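Local atomic coordinates of LpxE (Aquifex aeolicus, PDB entry 6EBU), a protein that probably hydrolyses a phosphate ester as a membrane-embedded lipid A 1-phosphatase of the PAP2 superfamily. Residues A[132-135]-A[136-139]. The protein carries 1 engineered substitution. Sequence-based numbering, arbitrary orientation.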
ATOM      1  N   LEU A 132      -6.019  -0.169  12.419  1.00 32.16           N
ATOM      2  CA  LEU A 132      -6.024  -0.552  11.011  1.00 30.78           C
ATOM      3  C   LEU A 132      -5.413   0.532  10.131  1.00 32.05           C
ATOM      4  O   LEU A 132      -4.662   0.228   9.197  1.00 36.98           O
ATOM      5  CB  LEU A 132      -7.450  -0.862  10.567  1.00 33.77           C
ATOM      6  CG  LEU A 132      -8.024  -2.153  11.145  1.00 38.34           C
ATOM      7  CD1 LEU A 132      -9.514  -2.239  10.871  1.00 36.89           C
ATOM      8  CD2 LEU A 132      -7.294  -3.352  10.562  1.00 36.58           C
ATOM      9  N   PHE A 133      -5.717   1.799  10.409  1.00 38.16           N
ATOM     10  CA  PHE A 133      -5.205   2.868   9.564  1.00 37.14           C
ATOM     11  C   PHE A 133      -3.768   3.246   9.894  1.00 33.28           C
ATOM     12  O   PHE A 133      -3.082   3.807   9.034  1.00 42.55           O
ATOM     13  CB  PHE A 133      -6.122   4.088   9.648  1.00 34.75           C
ATOM     14  CG  PHE A 133      -7.281   4.017   8.698  1.00 35.94           C
ATOM     15  CD1 PHE A 133      -7.120   4.362   7.366  1.00 39.23           C
ATOM     16  CD2 PHE A 133      -8.517   3.569   9.126  1.00 36.01           C
ATOM     17  CE1 PHE A 133      -8.176   4.282   6.481  1.00 39.22           C
ATOM     18  CE2 PHE A 133      -9.580   3.487   8.245  1.00 46.78           C
ATOM     19  CZ  PHE A 133      -9.408   3.842   6.921  1.00 40.86           C
ATOM     20  N   LEU A 134      -3.291   2.943  11.104  1.00 37.47           N
ATOM     21  CA  LEU A 134      -1.855   3.017  11.349  1.00 37.37           C
ATOM     22  C   LEU A 134      -1.121   1.925  10.583  1.00 37.15           C
ATOM     23  O   LEU A 134      -0.029   2.154  10.048  1.00 34.09           O
ATOM     24  CB  LEU A 134      -1.555   2.908  12.843  1.00 36.20           C
ATOM     25  CG  LEU A 134      -0.063   2.993  13.176  1.00 40.71           C
ATOM     26  CD1 LEU A 134       0.441   4.423  13.022  1.00 46.44           C
ATOM     27  CD2 LEU A 134       0.229   2.455  14.568  1.00 46.15           C
ATOM     28  N   TYR A 135      -1.709   0.728  10.522  1.00 34.18           N
ATOM     29  CA  TYR A 135      -1.120  -0.349   9.734  1.00 30.99           C
ATOM     30  C   TYR A 135      -1.034   0.043   8.263  1.00 27.66           C
ATOM     31  O   TYR A 135       0.008  -0.130   7.622  1.00 31.77           O
ATOM     32  CB  TYR A 135      -1.940  -1.629   9.918  1.00 29.89           C
ATOM     33  CG  TYR A 135      -2.013  -2.507   8.692  1.00 33.71           C
ATOM     34  CD1 TYR A 135      -0.963  -3.345   8.353  1.00 32.08           C
ATOM     35  CD2 TYR A 135      -3.138  -2.499   7.875  1.00 35.13           C
ATOM     36  CE1 TYR A 135      -1.025  -4.150   7.231  1.00 36.27           C
ATOM     37  CE2 TYR A 135      -3.209  -3.299   6.753  1.00 36.32           C
ATOM     38  CZ  TYR A 135      -2.150  -4.123   6.435  1.00 38.17           C
ATOM     39  OH  TYR A 135      -2.217  -4.920   5.315  1.00 37.86           O
ATOM     40  N   ALA A 136      -2.121   0.596   7.718  1.00 32.04           N
ATOM     41  CA  ALA A 136      -2.111   1.037   6.326  1.00 32.06           C
ATOM     42  C   ALA A 136      -1.080   2.133   6.098  1.00 29.99           C
ATOM     43  O   ALA A 136      -0.391   2.143   5.071  1.00 30.26           O
ATOM     44  CB  ALA A 136      -3.503   1.522   5.918  1.00 28.96           C
ATOM     45  N   PHE A 137      -0.956   3.068   7.044  1.00 38.04           N
ATOM     46  CA  PHE A 137       0.028   4.136   6.899  1.00 35.14           C
ATOM     47  C   PHE A 137       1.446   3.580   6.903  1.00 34.05           C
ATOM     48  O   PHE A 137       2.288   4.002   6.102  1.00 39.72           O
ATOM     49  CB  PHE A 137      -0.146   5.169   8.012  1.00 49.05           C
ATOM     50  CG  PHE A 137       1.053   6.055   8.207  1.00 51.18           C
ATOM     51  CD1 PHE A 137       1.249   7.165   7.402  1.00 58.96           C
ATOM     52  CD2 PHE A 137       1.990   5.772   9.190  1.00 50.07           C
ATOM     53  CE1 PHE A 137       2.356   7.980   7.573  1.00 53.16           C
ATOM     54  CE2 PHE A 137       3.098   6.582   9.365  1.00 57.66           C
ATOM     55  CZ  PHE A 137       3.281   7.687   8.556  1.00 49.97           C
ATOM     56  N   LEU A 138       1.726   2.632   7.800  1.00 33.89           N
ATOM     57  CA  LEU A 138       3.072   2.073   7.891  1.00 35.42           C
ATOM     58  C   LEU A 138       3.445   1.293   6.637  1.00 35.53           C
ATOM     59  O   LEU A 138       4.614   1.295   6.238  1.00 33.82           O
ATOM     60  CB  LEU A 138       3.191   1.183   9.129  1.00 39.73           C
ATOM     61  CG  LEU A 138       3.262   1.918  10.471  1.00 42.84           C
ATOM     62  CD1 LEU A 138       3.300   0.931  11.627  1.00 42.12           C
ATOM     63  CD2 LEU A 138       4.467   2.848  10.514  1.00 41.87           C
ATOM     64  N   ILE A 139       2.478   0.621   6.008  1.00 34.65           N
ATOM     65  CA  ILE A 139       2.751  -0.044   4.736  1.00 33.56           C
ATOM     66  C   ILE A 139       3.145   0.983   3.684  1.00 34.53           C
ATOM     67  O   ILE A 139       4.155   0.829   2.987  1.00 34.43           O
ATOM     68  CB  ILE A 139       1.535  -0.875   4.285  1.00 30.89           C
ATOM     69  CG1 ILE A 139       1.345  -2.083   5.201  1.00 26.16           C
ATOM     70  CG2 ILE A 139       1.712  -1.332   2.846  1.00 29.37           C
ATOM     71  CD1 ILE A 139       2.515  -3.033   5.191  1.00 28.29           C
TER
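Ala136 gives its N-H to Leu132 O at 3.0 Å, the first of four successive i to i+4 bonds that make residues 132-139 a regular alpha-helical segment within helix 126-145 of this PAP2-family membrane protein. The same spacing sets side chains one turn apart on a shared flank, as Leu134 with Leu138 and Tyr135 with Ile139 illustrate. The side chain of Ala136 touches Phe114 of helix 108-121. Phe137 N bonds to Phe133 O at 3.0 Å. The Phe137 ring, with CG anti to the backbone N (chi1 162°), brings CD2 to 4.3 Å from Leu134 CD1, while its side chain also meets a bound octyl glucoside, a detergent molecule. Leu138 N bonds to Leu134 O at 2.9 Å, and between the two leucines CD1 of Leu138 comes alongside CG of Leu134 at 4.2 Å. Ile139 N completes the series on Tyr135 O. The side chains of these two residues lie side by side, pointing the same way, and both touch Phe37 of helix 28-37; the phenol OH of Tyr135 is hydrogen-bonded to Leu40 O. A leucine in place of Tyr135 would probably leave that carbonyl without its hydroxyl partner and weaken the tie to the chain around Leu40. The closest approach between two side chains across the segments is Ile139 CG1 to Tyr135 CE1, 3.7 Å, oblique to the ring.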